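Local coordinates for muramidase (PDB 6ZM8), which hydrolyses bacterial cell-wall peptidoglycan as a fungal GH25 lysozyme, probably cutting the beta-1,4 bonds between N-acetylmuramic acid and N-acetylglucosamine, at residues F26-A31 with P156-R161; T36-A41 with A73-S78; A58-Q63 with E118-T123; A112-I117 with N149-R154. All coordinates share one frame; numbering follows the deposited sequence.

Contact 1: F26-A31 with P156-R161; sequences FVYIKA and PLWIAR
Tyr28 and Trp158 meet inside the barrel as an offset stack, showing how two strands too far apart to share hydrogen bonds can still be joined by their side chains. Their CA atoms are 10.8 Å apart, and the rings fill the interval. The phenol ring and the six-membered ring of the indole have centroids 4.6 Å apart and planes inclined by 22°. The overlap is partial, with Trp158 CZ3 lying over one face of the tyrosine ring, toward its rim, and Trp158 CH2 reaching back to Tyr28 CB at 3.5 Å. Trp158 can extend so far because its CG is anti to the backbone N (chi1 -179°), which throws the indole straight across the interior. The two side chains run past one another in opposite directions. The polar ends are held by other partners, Tyr28 OH by Pro91 O and Trp158 NE1 by Asn192 OD1, which should limit rotation of both rings. Tyr135 meets the indole edge-to-face. Strand 26-33 lies between strands 2-7 and 55-61, strand 157-160 between strands 133-136 and 178-182, and Val133 and Asp6 touch both stacked residues.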
loop_
_atom_site.group_PDB
_atom_site.type_symbol
_atom_site.label_atom_id
_atom_site.label_comp_id
_atom_site.label_asym_id
_atom_site.label_seq_id
_atom_site.Cartn_x
_atom_site.Cartn_y
_atom_site.Cartn_z
ATOM N N PHE A 26 8.398 -10.177 1.574
ATOM C CA PHE A 26 8.077 -8.897 0.945
ATOM C C PHE A 26 7.953 -7.838 2.038
ATOM O O PHE A 26 7.680 -8.134 3.197
ATOM C CB PHE A 26 6.799 -8.979 0.088
ATOM C CG PHE A 26 5.542 -9.213 0.891
ATOM C CD1 PHE A 26 4.810 -8.138 1.396
ATOM C CD2 PHE A 26 5.125 -10.518 1.199
ATOM C CE1 PHE A 26 3.691 -8.359 2.191
ATOM C CE2 PHE A 26 4.015 -10.730 1.993
ATOM C CZ PHE A 26 3.296 -9.668 2.482
ATOM N N VAL A 27 8.120 -6.593 1.587
ATOM C CA VAL A 27 7.994 -5.443 2.489
ATOM C C VAL A 27 7.435 -4.269 1.680
ATOM O O VAL A 27 7.860 -4.025 0.562
ATOM C CB VAL A 27 9.333 -5.128 3.174
ATOM C CG1 VAL A 27 10.421 -4.746 2.174
ATOM C CG2 VAL A 27 9.171 -4.046 4.255
ATOM N N TYR A 28 6.520 -3.535 2.316
ATOM C CA TYR A 28 6.070 -2.224 1.838
ATOM C C TYR A 28 6.665 -1.142 2.729
ATOM O O TYR A 28 6.726 -1.283 3.948
ATOM C CB TYR A 28 4.532 -2.111 1.813
ATOM C CG TYR A 28 3.903 -2.458 0.488
ATOM C CD1 TYR A 28 4.030 -1.594 -0.587
ATOM C CD2 TYR A 28 3.174 -3.626 0.307
ATOM C CE1 TYR A 28 3.445 -1.871 -1.825
ATOM C CE2 TYR A 28 2.572 -3.917 -0.926
ATOM C CZ TYR A 28 2.718 -3.034 -1.988
ATOM O OH TYR A 28 2.129 -3.381 -3.178
ATOM N N ILE A 29 7.063 -0.040 2.088
ATOM C CA ILE A 29 7.861 1.001 2.738
ATOM C C ILE A 29 7.228 2.349 2.427
ATOM O O ILE A 29 6.996 2.683 1.264
ATOM C CB ILE A 29 9.309 0.958 2.221
ATOM C CG1 ILE A 29 9.934 -0.413 2.501
ATOM C CG2 ILE A 29 10.137 2.073 2.850
ATOM C CD1 ILE A 29 11.244 -0.654 1.761
ATOM N N LYS A 30 6.975 3.165 3.458
ATOM C CA LYS A 30 6.362 4.463 3.197
ATOM C C LYS A 30 7.309 5.339 2.395
ATOM O O LYS A 30 8.480 5.546 2.783
ATOM C CB LYS A 30 6.029 5.190 4.489
ATOM C CG LYS A 30 5.261 6.498 4.238
ATOM C CD LYS A 30 4.729 7.121 5.504
ATOM C CE LYS A 30 4.044 8.452 5.223
ATOM N NZ LYS A 30 3.476 9.017 6.449
ATOM N N ALA A 31 6.803 5.912 1.298
ATOM C CA ALA A 31 7.563 6.862 0.492
ATOM C C ALA A 31 7.086 8.278 0.746
ATOM O O ALA A 31 7.947 9.171 1.019
ATOM C CB ALA A 31 7.491 6.537 -0.986
ATOM N N PRO A 156 -5.382 -4.454 -6.613
ATOM C CA PRO A 156 -5.372 -5.463 -5.561
ATOM C C PRO A 156 -5.646 -4.823 -4.187
ATOM O O PRO A 156 -5.175 -3.700 -3.921
ATOM C CB PRO A 156 -3.945 -6.036 -5.614
ATOM C CG PRO A 156 -3.498 -5.746 -7.057
ATOM C CD PRO A 156 -4.111 -4.394 -7.356
ATOM N N LEU A 157 -6.318 -5.564 -3.329
ATOM C CA LEU A 157 -6.684 -5.067 -2.001
ATOM C C LEU A 157 -5.648 -5.456 -0.957
ATOM O O LEU A 157 -5.289 -6.629 -0.817
ATOM C CB LEU A 157 -8.029 -5.688 -1.607
ATOM C CG LEU A 157 -8.536 -5.306 -0.206
ATOM C CD1 LEU A 157 -8.844 -3.809 -0.103
ATOM C CD2 LEU A 157 -9.770 -6.153 0.110
ATOM N N TRP A 158 -5.249 -4.445 -0.184
ATOM C CA TRP A 158 -4.425 -4.613 1.019
ATOM C C TRP A 158 -5.320 -4.160 2.190
ATOM O O TRP A 158 -5.526 -2.969 2.399
ATOM C CB TRP A 158 -3.149 -3.801 0.883
ATOM C CG TRP A 158 -2.190 -3.888 2.016
ATOM C CD1 TRP A 158 -2.232 -4.674 3.131
ATOM C CD2 TRP A 158 -0.983 -3.109 2.119
ATOM N NE1 TRP A 158 -1.132 -4.420 3.939
ATOM C CE2 TRP A 158 -0.362 -3.456 3.338
ATOM C CE3 TRP A 158 -0.420 -2.101 1.322
ATOM C CZ2 TRP A 158 0.794 -2.820 3.796
ATOM C CZ3 TRP A 158 0.713 -1.443 1.784
ATOM C CH2 TRP A 158 1.305 -1.808 3.008
ATOM N N ILE A 159 -5.911 -5.141 2.863
ATOM C CA ILE A 159 -6.916 -4.852 3.890
ATOM C C ILE A 159 -6.262 -4.897 5.265
ATOM O O ILE A 159 -5.449 -5.789 5.522
ATOM C CB ILE A 159 -8.089 -5.842 3.765
ATOM C CG1 ILE A 159 -9.318 -5.399 4.551
ATOM C CG2 ILE A 159 -7.704 -7.286 4.099
ATOM C CD1 ILE A 159 -9.951 -4.130 4.025
ATOM N N ALA A 160 -6.666 -3.994 6.144
ATOM C CA ALA A 160 -6.149 -3.980 7.507
ATOM C C ALA A 160 -7.259 -4.390 8.491
ATOM O O ALA A 160 -8.335 -3.792 8.507
ATOM C CB ALA A 160 -5.594 -2.636 7.881
ATOM N N ARG A 161 -6.929 -5.369 9.339
ATOM C CA ARG A 161 -7.813 -5.756 10.446
ATOM C C ARG A 161 -6.966 -6.597 11.411
ATOM O O ARG A 161 -6.515 -7.691 11.037
ATOM C CB ARG A 161 -9.017 -6.561 9.995
ATOM C CG ARG A 161 -9.975 -6.839 11.154
ATOM C CD ARG A 161 -11.049 -7.825 10.813
ATOM N NE ARG A 161 -12.053 -7.874 11.835
ATOM C CZ ARG A 161 -12.695 -8.954 12.156
ATOM N NH1 ARG A 161 -12.405 -10.155 11.721
ATOM N NH2 ARG A 161 -13.734 -8.862 12.948
#

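Contact 2: T36-A41 with A73-S78; sequences TFKSSA and ARYFAS
Tyr75 holds its CG anti to the backbone N (chi1 -175°), sending the phenol away from helix 69-78 toward Lys38, whose chain is extended through chi2 and chi3 and then bends at chi4 (75°) to bring the ammonium group back to the hydroxyl. The two side chains cross at about a right angle. In this conformer of Lys38, one of two in the crystal, NZ donates to Tyr75 OH at 2.7 Å, approaching at the edge of the ring and in its plane. A single aromatic residue thus forms one side of a small surface contact while several residues gather round its end. Phe37 O also lies at the ring edge, 3.4 Å from Tyr75 CE2, and the backbone of Thr36 comes close to the hydroxyl, with its C atom 3.2 Å from Tyr75 OH. Replacing Tyr75 by an alanine would probably open a gap beside the backbone of Thr36 and Phe37 and leave the Lys38 ammonium without this acceptor. Just beyond, Ala41 N donates to Ser39 OG at 3.1 Å, a capping bond at the turn leading into helix 42-51. Strand 37-38 runs antiparallel to strand 26-33, and Tyr75 also touches Thr32 of that strand. Helix 69-78 therefore packs against both strands of the hairpin, while Ala73 and Phe76 lie against Phe120 of helix 110-128.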
loop_
_atom_site.group_PDB
_atom_site.type_symbol
_atom_site.label_atom_id
_atom_site.label_comp_id
_atom_site.label_asym_id
_atom_site.label_seq_id
_atom_site.Cartn_x
_atom_site.Cartn_y
_atom_site.Cartn_z
ATOM N N THR A 36 4.050 17.014 -0.256
ATOM C CA THR A 36 5.157 17.786 0.452
ATOM C C THR A 36 6.012 16.831 1.297
ATOM O O THR A 36 7.093 17.283 1.727
ATOM C CB THR A 36 4.607 18.980 1.304
ATOM O OG1 THR A 36 3.685 18.302 2.218
ATOM C CG2 THR A 36 3.712 19.986 0.555
ATOM N N PHE A 37 5.595 15.619 1.596
ATOM C CA PHE A 37 6.302 14.767 2.557
ATOM C C PHE A 37 6.946 13.597 1.819
ATOM O O PHE A 37 6.223 12.800 1.185
ATOM C CB PHE A 37 5.317 14.262 3.605
ATOM C CG PHE A 37 5.955 13.381 4.651
ATOM C CD1 PHE A 37 6.191 12.036 4.446
ATOM C CD2 PHE A 37 6.314 13.941 5.857
ATOM C CE1 PHE A 37 6.776 11.296 5.430
ATOM C CE2 PHE A 37 6.852 13.172 6.866
ATOM C CZ PHE A 37 7.134 11.855 6.657
ATOM N N LYS A 38 8.252 13.464 1.984
ATOM C CA LYS A 38 9.004 12.306 1.515
ATOM C C LYS A 38 9.681 11.722 2.742
ATOM O O LYS A 38 10.463 12.443 3.422
ATOM C CB LYS A 38 10.057 12.705 0.480
ATOM C CG LYS A 38 9.512 13.427 -0.740
ATOM C CD LYS A 38 10.559 14.186 -1.565
ATOM C CE LYS A 38 10.024 15.264 -2.500
ATOM N NZ LYS A 38 9.597 16.520 -1.811
ATOM N N SER A 39 9.433 10.471 3.073
ATOM C CA SER A 39 10.041 9.869 4.248
ATOM C C SER A 39 11.556 9.882 4.156
ATOM O O SER A 39 12.150 9.363 3.204
ATOM C CB SER A 39 9.598 8.418 4.353
ATOM O OG SER A 39 10.354 7.808 5.390
ATOM N N SER A 40 12.204 10.409 5.199
ATOM C CA SER A 40 13.677 10.430 5.221
ATOM C C SER A 40 14.272 9.038 5.400
ATOM O O SER A 40 15.460 8.889 5.168
ATOM C CB SER A 40 14.186 11.355 6.302
ATOM O OG SER A 40 13.760 10.912 7.536
ATOM N N ALA A 41 13.464 8.052 5.802
ATOM C CA ALA A 41 13.925 6.668 5.985
ATOM C C ALA A 41 13.800 5.831 4.716
ATOM O O ALA A 41 14.372 4.761 4.649
ATOM C CB ALA A 41 13.125 6.013 7.092
ATOM N N ALA A 73 -0.450 11.159 -7.185
ATOM C CA ALA A 73 0.133 10.036 -7.905
ATOM C C ALA A 73 1.451 10.430 -8.567
ATOM O O ALA A 73 2.406 9.645 -8.559
ATOM C CB ALA A 73 -0.850 9.528 -8.955
ATOM N N ARG A 74 1.514 11.632 -9.151
ATOM C CA ARG A 74 2.769 12.097 -9.753
ATOM C C ARG A 74 3.850 12.227 -8.691
ATOM O O ARG A 74 5.016 11.849 -8.920
ATOM C CB ARG A 74 2.586 13.457 -10.451
ATOM C CG ARG A 74 1.862 13.391 -11.765
ATOM C CD ARG A 74 1.822 14.736 -12.504
ATOM N NE ARG A 74 0.835 15.658 -11.946
ATOM C CZ ARG A 74 -0.494 15.731 -12.295
ATOM N NH1 ARG A 74 -0.935 14.823 -13.159
ATOM N NH2 ARG A 74 -1.304 16.563 -11.705
ATOM N N TYR A 75 3.525 12.820 -7.551
ATOM C CA TYR A 75 4.516 13.011 -6.485
ATOM C C TYR A 75 5.032 11.657 -5.992
ATOM O O TYR A 75 6.235 11.450 -5.824
ATOM C CB TYR A 75 3.880 13.814 -5.355
ATOM C CG TYR A 75 4.838 14.179 -4.255
ATOM C CD1 TYR A 75 5.861 15.064 -4.467
ATOM C CD2 TYR A 75 4.706 13.660 -2.979
ATOM C CE1 TYR A 75 6.732 15.454 -3.442
ATOM C CE2 TYR A 75 5.556 14.019 -1.947
ATOM C CZ TYR A 75 6.551 14.935 -2.171
ATOM O OH TYR A 75 7.340 15.312 -1.123
ATOM N N PHE A 76 4.113 10.729 -5.739
ATOM C CA PHE A 76 4.487 9.383 -5.302
ATOM C C PHE A 76 5.374 8.685 -6.331
ATOM O O PHE A 76 6.444 8.156 -5.991
ATOM C CB PHE A 76 3.197 8.600 -5.057
ATOM C CG PHE A 76 3.394 7.155 -4.720
ATOM C CD1 PHE A 76 4.243 6.734 -3.691
ATOM C CD2 PHE A 76 2.636 6.181 -5.386
ATOM C CE1 PHE A 76 4.314 5.394 -3.342
ATOM C CE2 PHE A 76 2.708 4.843 -5.019
ATOM C CZ PHE A 76 3.545 4.448 -3.989
ATOM N N ALA A 77 4.941 8.665 -7.605
ATOM C CA ALA A 77 5.685 7.935 -8.633
ATOM C C ALA A 77 7.083 8.511 -8.845
ATOM O O ALA A 77 7.970 7.787 -9.270
ATOM C CB ALA A 77 4.911 7.900 -9.921
ATOM N N SER A 78 7.265 9.810 -8.579
ATOM C CA SER A 78 8.559 10.482 -8.741
ATOM C C SER A 78 9.463 10.340 -7.524
ATOM O O SER A 78 10.629 10.736 -7.623
ATOM C CB SER A 78 8.327 12.014 -9.019
ATOM O OG SER A 78 7.752 12.226 -10.256
#

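Contact 3: A58-Q63 with E118-T123; sequences AYHFAQ and EDFVTT
His60 and Phe120 make a small, buried aromatic contact between strand 55-61 and helix 110-128, an example of how a barrel strand can reach a helix that does not directly follow it in the chain. The rings are nearly parallel, their planes 28° apart, but so far slid that they barely overlap: the centroids are 5.5 Å from each other. What touches is one corner of each, His60 CD2 against Phe120 CE2 at 3.7 Å. Both side chains have CG anti to the backbone N (chi1 176° for His60), so each ring projects from its own backbone toward the other. The imidazole is bonded at both nitrogens, ND1 to Thr32 OG1 and NE2 to Gln72 OE1, which should largely set its rotation, and the phenylalanine packs against a held ring. Phe120 is hemmed in further by Ala73 and Phe76 of helix 69-78 and by Leu94. One turn along the helix, Thr123 OG1 donates to Asp119 O at 2.7 Å. Thr123 N reaches the same oxygen from the opposite face of the carbonyl plane, so two donors of one residue grip it. Strand 55-61, helix 69-78 and strand 93-95 form a beta-alpha-beta crossover, and helix 110-128 is the connecting helix of the next, between strands 93-95 and 133-136, the repeating pattern of the TIM-like barrel of GH25 enzymes.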
loop_
_atom_site.group_PDB
_atom_site.type_symbol
_atom_site.label_atom_id
_atom_site.label_comp_id
_atom_site.label_asym_id
_atom_site.label_seq_id
_atom_site.Cartn_x
_atom_site.Cartn_y
_atom_site.Cartn_z
ATOM N N ALA A 58 6.554 0.496 -2.412
ATOM C CA ALA A 58 6.390 1.741 -1.695
ATOM C C ALA A 58 4.916 2.025 -1.473
ATOM O O ALA A 58 4.061 1.542 -2.245
ATOM C CB ALA A 58 6.993 2.875 -2.506
ATOM N N TYR A 59 4.602 2.868 -0.481
ATOM C CA TYR A 59 3.225 3.332 -0.313
ATOM C C TYR A 59 3.169 4.833 -0.097
ATOM O O TYR A 59 4.154 5.497 0.327
ATOM C CB TYR A 59 2.449 2.544 0.754
ATOM C CG TYR A 59 2.823 2.763 2.196
ATOM C CD1 TYR A 59 2.254 3.777 2.947
ATOM C CD2 TYR A 59 3.707 1.892 2.846
ATOM C CE1 TYR A 59 2.517 3.921 4.306
ATOM C CE2 TYR A 59 3.994 2.021 4.206
ATOM C CZ TYR A 59 3.380 3.045 4.932
ATOM O OH TYR A 59 3.645 3.185 6.275
ATOM N N HIS A 60 1.989 5.370 -0.414
ATOM C CA HIS A 60 1.682 6.801 -0.345
ATOM C C HIS A 60 0.524 7.004 0.607
ATOM O O HIS A 60 -0.543 6.381 0.442
ATOM C CB HIS A 60 1.211 7.265 -1.747
ATOM C CG HIS A 60 0.784 8.700 -1.733
ATOM N ND1 HIS A 60 1.727 9.724 -1.705
ATOM C CD2 HIS A 60 -0.465 9.233 -1.671
ATOM C CE1 HIS A 60 1.032 10.845 -1.662
ATOM N NE2 HIS A 60 -0.295 10.594 -1.607
ATOM N N PHE A 61 0.676 7.900 1.593
ATOM C CA PHE A 61 -0.435 8.248 2.475
ATOM C C PHE A 61 -1.263 9.363 1.831
ATOM O O PHE A 61 -0.803 10.515 1.685
ATOM C CB PHE A 61 0.048 8.634 3.875
ATOM C CG PHE A 61 -1.109 8.739 4.847
ATOM C CD1 PHE A 61 -1.925 9.860 4.919
ATOM C CD2 PHE A 61 -1.443 7.652 5.617
ATOM C CE1 PHE A 61 -3.043 9.888 5.755
ATOM C CE2 PHE A 61 -2.532 7.687 6.465
ATOM C CZ PHE A 61 -3.338 8.799 6.536
ATOM N N ALA A 62 -2.483 9.010 1.426
ATOM C CA ALA A 62 -3.371 9.931 0.745
ATOM C C ALA A 62 -3.807 11.088 1.662
ATOM O O ALA A 62 -4.159 10.877 2.818
ATOM C CB ALA A 62 -4.619 9.207 0.308
ATOM N N GLN A 63 -3.873 12.272 1.047
ATOM C CA GLN A 63 -4.435 13.468 1.695
ATOM C C GLN A 63 -5.472 14.058 0.748
ATOM O O GLN A 63 -5.164 14.993 -0.009
ATOM C CB GLN A 63 -3.324 14.461 2.056
ATOM C CG GLN A 63 -2.502 13.986 3.244
ATOM C CD GLN A 63 -3.221 14.100 4.583
ATOM O OE1 GLN A 63 -4.358 14.575 4.649
ATOM N NE2 GLN A 63 -2.544 13.659 5.642
ATOM N N GLU A 118 -10.079 7.507 -8.114
ATOM C CA GLU A 118 -9.976 7.209 -9.542
ATOM C C GLU A 118 -8.868 8.026 -10.189
ATOM O O GLU A 118 -8.100 7.528 -11.023
ATOM C CB GLU A 118 -11.326 7.471 -10.200
ATOM C CG GLU A 118 -11.332 7.163 -11.704
ATOM C CD GLU A 118 -11.138 5.697 -12.005
ATOM O OE1 GLU A 118 -11.981 4.884 -11.600
ATOM O OE2 GLU A 118 -10.086 5.345 -12.545
ATOM N N ASP A 119 -8.790 9.316 -9.845
ATOM C CA ASP A 119 -7.761 10.169 -10.421
ATOM C C ASP A 119 -6.361 9.666 -10.020
ATOM O O ASP A 119 -5.443 9.610 -10.849
ATOM C CB ASP A 119 -8.005 11.615 -9.978
ATOM C CG ASP A 119 -7.259 12.660 -10.767
ATOM O OD1 ASP A 119 -6.924 12.431 -11.923
ATOM O OD2 ASP A 119 -7.072 13.768 -10.175
ATOM N N PHE A 120 -6.192 9.296 -8.758
ATOM C CA PHE A 120 -4.899 8.745 -8.327
ATOM C C PHE A 120 -4.566 7.464 -9.100
ATOM O O PHE A 120 -3.454 7.307 -9.623
ATOM C CB PHE A 120 -4.919 8.486 -6.809
ATOM C CG PHE A 120 -3.578 8.023 -6.294
ATOM C CD1 PHE A 120 -3.155 6.702 -6.440
ATOM C CD2 PHE A 120 -2.726 8.924 -5.661
ATOM C CE1 PHE A 120 -1.894 6.303 -6.000
ATOM C CE2 PHE A 120 -1.474 8.515 -5.194
ATOM C CZ PHE A 120 -1.061 7.210 -5.374
ATOM N N VAL A 121 -5.495 6.515 -9.125
ATOM C CA VAL A 121 -5.099 5.207 -9.678
ATOM C C VAL A 121 -4.946 5.283 -11.209
ATOM O O VAL A 121 -4.117 4.577 -11.759
ATOM C CB VAL A 121 -6.043 4.065 -9.245
ATOM C CG1 VAL A 121 -6.209 4.032 -7.725
ATOM C CG2 VAL A 121 -7.397 4.133 -9.902
ATOM N N THR A 122 -5.789 6.065 -11.909
ATOM C CA THR A 122 -5.610 6.226 -13.345
ATOM C C THR A 122 -4.285 6.915 -13.641
ATOM O O THR A 122 -3.558 6.523 -14.567
ATOM C CB THR A 122 -6.804 6.992 -13.926
ATOM O OG1 THR A 122 -7.962 6.189 -13.836
ATOM C CG2 THR A 122 -6.601 7.372 -15.372
ATOM N N THR A 123 -3.961 7.957 -12.882
ATOM C CA THR A 123 -2.707 8.680 -13.109
ATOM C C THR A 123 -1.505 7.779 -12.825
ATOM O O THR A 123 -0.546 7.729 -13.606
ATOM C CB THR A 123 -2.675 9.965 -12.285
ATOM O OG1 THR A 123 -3.782 10.799 -12.663
ATOM C CG2 THR A 123 -1.391 10.743 -12.518
#

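Contact 4: A112-I117 with N149-R154; sequences AMVNWI and NRFANR
Ile117 and Phe151 form the apolar centre, through a CH-pi contact. The methyl CG2 of Ile117 stands 3.7 Å from the centroid of the phenylalanine ring, 16° off its normal. Arg150 CB lies over the opposite face, so the ring is sandwiched between the helix methyl and its own loop neighbour. Val114 adds its carbonyl oxygen at the ring edge, 3.5 Å from Phe151 CZ, and CG1, 4.0 Å from the same atom. That methyl is anti to the backbone N (chi1 168°), which also brings it within 3.4 Å of Arg150 NE, a buried nitrogen that finds no partner. An alanine in place of Phe151 would probably open a gap under Ile117 and Val114 and leave Arg150 CB without the ring it packs on. At the border, Glu118 OE1 forms a salt bridge with Arg150 NH2, and Glu118 OE2 one with Arg154 NH1, so one carboxylate bridges two arginines. Within the loop, Arg154 NH2 donates to Arg150 O (3.1 Å, 166°) from well above the carbonyl plane. Asn149 to Ala152 form a type I beta turn in a loop that exemplifies a barrel connection sealed against a neighbouring helix by an apolar plug with charges at its border.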
loop_
_atom_site.group_PDB
_atom_site.type_symbol
_atom_site.label_atom_id
_atom_site.label_comp_id
_atom_site.label_asym_id
_atom_site.label_seq_id
_atom_site.Cartn_x
_atom_site.Cartn_y
_atom_site.Cartn_z
ATOM N N ALA A 112 -17.211 12.270 -4.395
ATOM C CA ALA A 112 -15.997 13.030 -4.614
ATOM C C ALA A 112 -14.775 12.186 -4.216
ATOM O O ALA A 112 -13.709 12.281 -4.852
ATOM C CB ALA A 112 -15.989 14.348 -3.879
ATOM N N MET A 113 -14.892 11.418 -3.152
ATOM C CA MET A 113 -13.782 10.570 -2.721
ATOM C C MET A 113 -13.488 9.490 -3.769
ATOM O O MET A 113 -12.333 9.223 -4.093
ATOM C CB MET A 113 -14.110 9.948 -1.362
ATOM C CG MET A 113 -12.948 9.135 -0.794
ATOM S SD MET A 113 -11.470 10.058 -0.401
ATOM C CE MET A 113 -12.009 10.844 1.115
ATOM N N VAL A 114 -14.549 8.860 -4.304
ATOM C CA VAL A 114 -14.354 7.892 -5.384
ATOM C C VAL A 114 -13.648 8.558 -6.557
ATOM O O VAL A 114 -12.715 7.984 -7.135
ATOM C CB VAL A 114 -15.697 7.277 -5.787
ATOM C CG1 VAL A 114 -15.592 6.478 -7.087
ATOM C CG2 VAL A 114 -16.241 6.391 -4.675
ATOM N N ASN A 115 -14.064 9.773 -6.939
ATOM C CA ASN A 115 -13.405 10.441 -8.045
ATOM C C ASN A 115 -11.928 10.726 -7.736
ATOM O O ASN A 115 -11.088 10.639 -8.649
ATOM C CB ASN A 115 -14.105 11.775 -8.378
ATOM C CG ASN A 115 -15.492 11.612 -8.956
ATOM O OD1 ASN A 115 -15.909 10.514 -9.320
ATOM N ND2 ASN A 115 -16.189 12.734 -9.032
ATOM N N TRP A 116 -11.618 11.098 -6.512
ATOM C CA TRP A 116 -10.243 11.386 -6.130
ATOM C C TRP A 116 -9.380 10.131 -6.281
ATOM O O TRP A 116 -8.289 10.156 -6.843
ATOM C CB TRP A 116 -10.223 11.920 -4.680
ATOM C CG TRP A 116 -8.898 12.431 -4.248
ATOM C CD1 TRP A 116 -8.534 13.746 -4.247
ATOM C CD2 TRP A 116 -7.751 11.680 -3.819
ATOM N NE1 TRP A 116 -7.216 13.864 -3.836
ATOM C CE2 TRP A 116 -6.719 12.627 -3.581
ATOM C CE3 TRP A 116 -7.476 10.331 -3.584
ATOM C CZ2 TRP A 116 -5.447 12.248 -3.156
ATOM C CZ3 TRP A 116 -6.208 9.945 -3.170
ATOM C CH2 TRP A 116 -5.208 10.907 -2.976
ATOM N N ILE A 117 -9.893 9.026 -5.739
ATOM C CA ILE A 117 -9.176 7.738 -5.835
ATOM C C ILE A 117 -9.009 7.355 -7.310
ATOM O O ILE A 117 -7.935 6.913 -7.709
ATOM C CB ILE A 117 -9.900 6.665 -5.014
ATOM C CG1 ILE A 117 -9.913 7.046 -3.524
ATOM C CG2 ILE A 117 -9.243 5.300 -5.230
ATOM C CD1 ILE A 117 -10.921 6.248 -2.706
ATOM N N ASN A 149 -17.435 -0.358 -5.305
ATOM C CA ASN A 149 -16.803 -1.498 -5.983
ATOM C C ASN A 149 -15.957 -1.069 -7.185
ATOM O O ASN A 149 -15.499 -1.942 -7.915
ATOM C CB ASN A 149 -17.821 -2.536 -6.404
ATOM C CG ASN A 149 -18.763 -2.040 -7.455
ATOM O OD1 ASN A 149 -18.599 -0.982 -8.029
ATOM N ND2 ASN A 149 -19.787 -2.857 -7.733
ATOM N N ARG A 150 -15.720 0.223 -7.379
ATOM C CA ARG A 150 -15.190 0.721 -8.653
ATOM C C ARG A 150 -13.768 0.309 -8.947
ATOM O O ARG A 150 -13.365 0.371 -10.102
ATOM C CB ARG A 150 -15.376 2.230 -8.743
ATOM C CG ARG A 150 -16.887 2.450 -9.030
ATOM C CD ARG A 150 -17.316 3.753 -9.633
ATOM N NE ARG A 150 -16.135 4.564 -9.897
ATOM C CZ ARG A 150 -15.757 5.152 -11.021
ATOM N NH1 ARG A 150 -16.470 5.080 -12.153
ATOM N NH2 ARG A 150 -14.597 5.792 -10.967
ATOM N N PHE A 151 -12.993 -0.053 -7.932
ATOM C CA PHE A 151 -11.550 -0.285 -8.105
ATOM C C PHE A 151 -11.189 -1.759 -8.021
ATOM O O PHE A 151 -10.030 -2.089 -8.314
ATOM C CB PHE A 151 -10.758 0.506 -7.063
ATOM C CG PHE A 151 -11.152 1.954 -7.119
ATOM C CD1 PHE A 151 -10.791 2.756 -8.193
ATOM C CD2 PHE A 151 -11.943 2.499 -6.136
ATOM C CE1 PHE A 151 -11.286 4.050 -8.309
ATOM C CE2 PHE A 151 -12.431 3.805 -6.260
ATOM C CZ PHE A 151 -12.097 4.570 -7.339
ATOM N N ALA A 152 -12.106 -2.644 -7.643
ATOM C CA ALA A 152 -11.726 -4.011 -7.302
ATOM C C ALA A 152 -11.178 -4.812 -8.482
ATOM O O ALA A 152 -10.316 -5.670 -8.288
ATOM C CB ALA A 152 -12.896 -4.742 -6.689
ATOM N N ASN A 153 -11.613 -4.503 -9.704
ATOM C CA ASN A 153 -11.164 -5.249 -10.898
ATOM C C ASN A 153 -9.869 -4.679 -11.510
ATOM O O ASN A 153 -9.412 -5.100 -12.574
ATOM C CB ASN A 153 -12.255 -5.190 -11.960
ATOM C CG ASN A 153 -11.907 -5.982 -13.189
ATOM O OD1 ASN A 153 -11.627 -7.185 -13.129
ATOM N ND2 ASN A 153 -11.953 -5.325 -14.321
ATOM N N ARG A 154 -9.312 -3.694 -10.897
ATOM C CA ARG A 154 -7.995 -3.185 -11.265
ATOM C C ARG A 154 -6.967 -3.269 -10.137
ATOM O O ARG A 154 -5.804 -3.578 -10.380
ATOM C CB ARG A 154 -8.083 -1.715 -11.714
ATOM C CG ARG A 154 -8.728 -1.545 -13.080
ATOM C CD ARG A 154 -9.014 -0.088 -13.418
ATOM N NE ARG A 154 -10.059 0.424 -12.553
ATOM C CZ ARG A 154 -10.334 1.728 -12.389
ATOM N NH1 ARG A 154 -9.597 2.638 -13.031
ATOM N NH2 ARG A 154 -11.320 2.107 -11.617
#

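From the N terminus, contact 1 opens first, at strand 26-33, and closes last, at strand 157-160, so the other three lie within its loop. Contact 2 opens at residues 36-41 and closes on helix 69-78, but contact 3 has already opened at residues 58-63, so these two cross. Contact 3 closes at 118-123 on helix 110-128, after contact 4 has opened on the same helix at 112-117; these cross as well, while contacts 2 and 4 follow in series. Contact 4 closes at 149-154, with a single residue between it and 156-161. Contact 1 thus spans the barrel interior, and the others join hairpin, strand, helices and loop in an overlapping chain outside it.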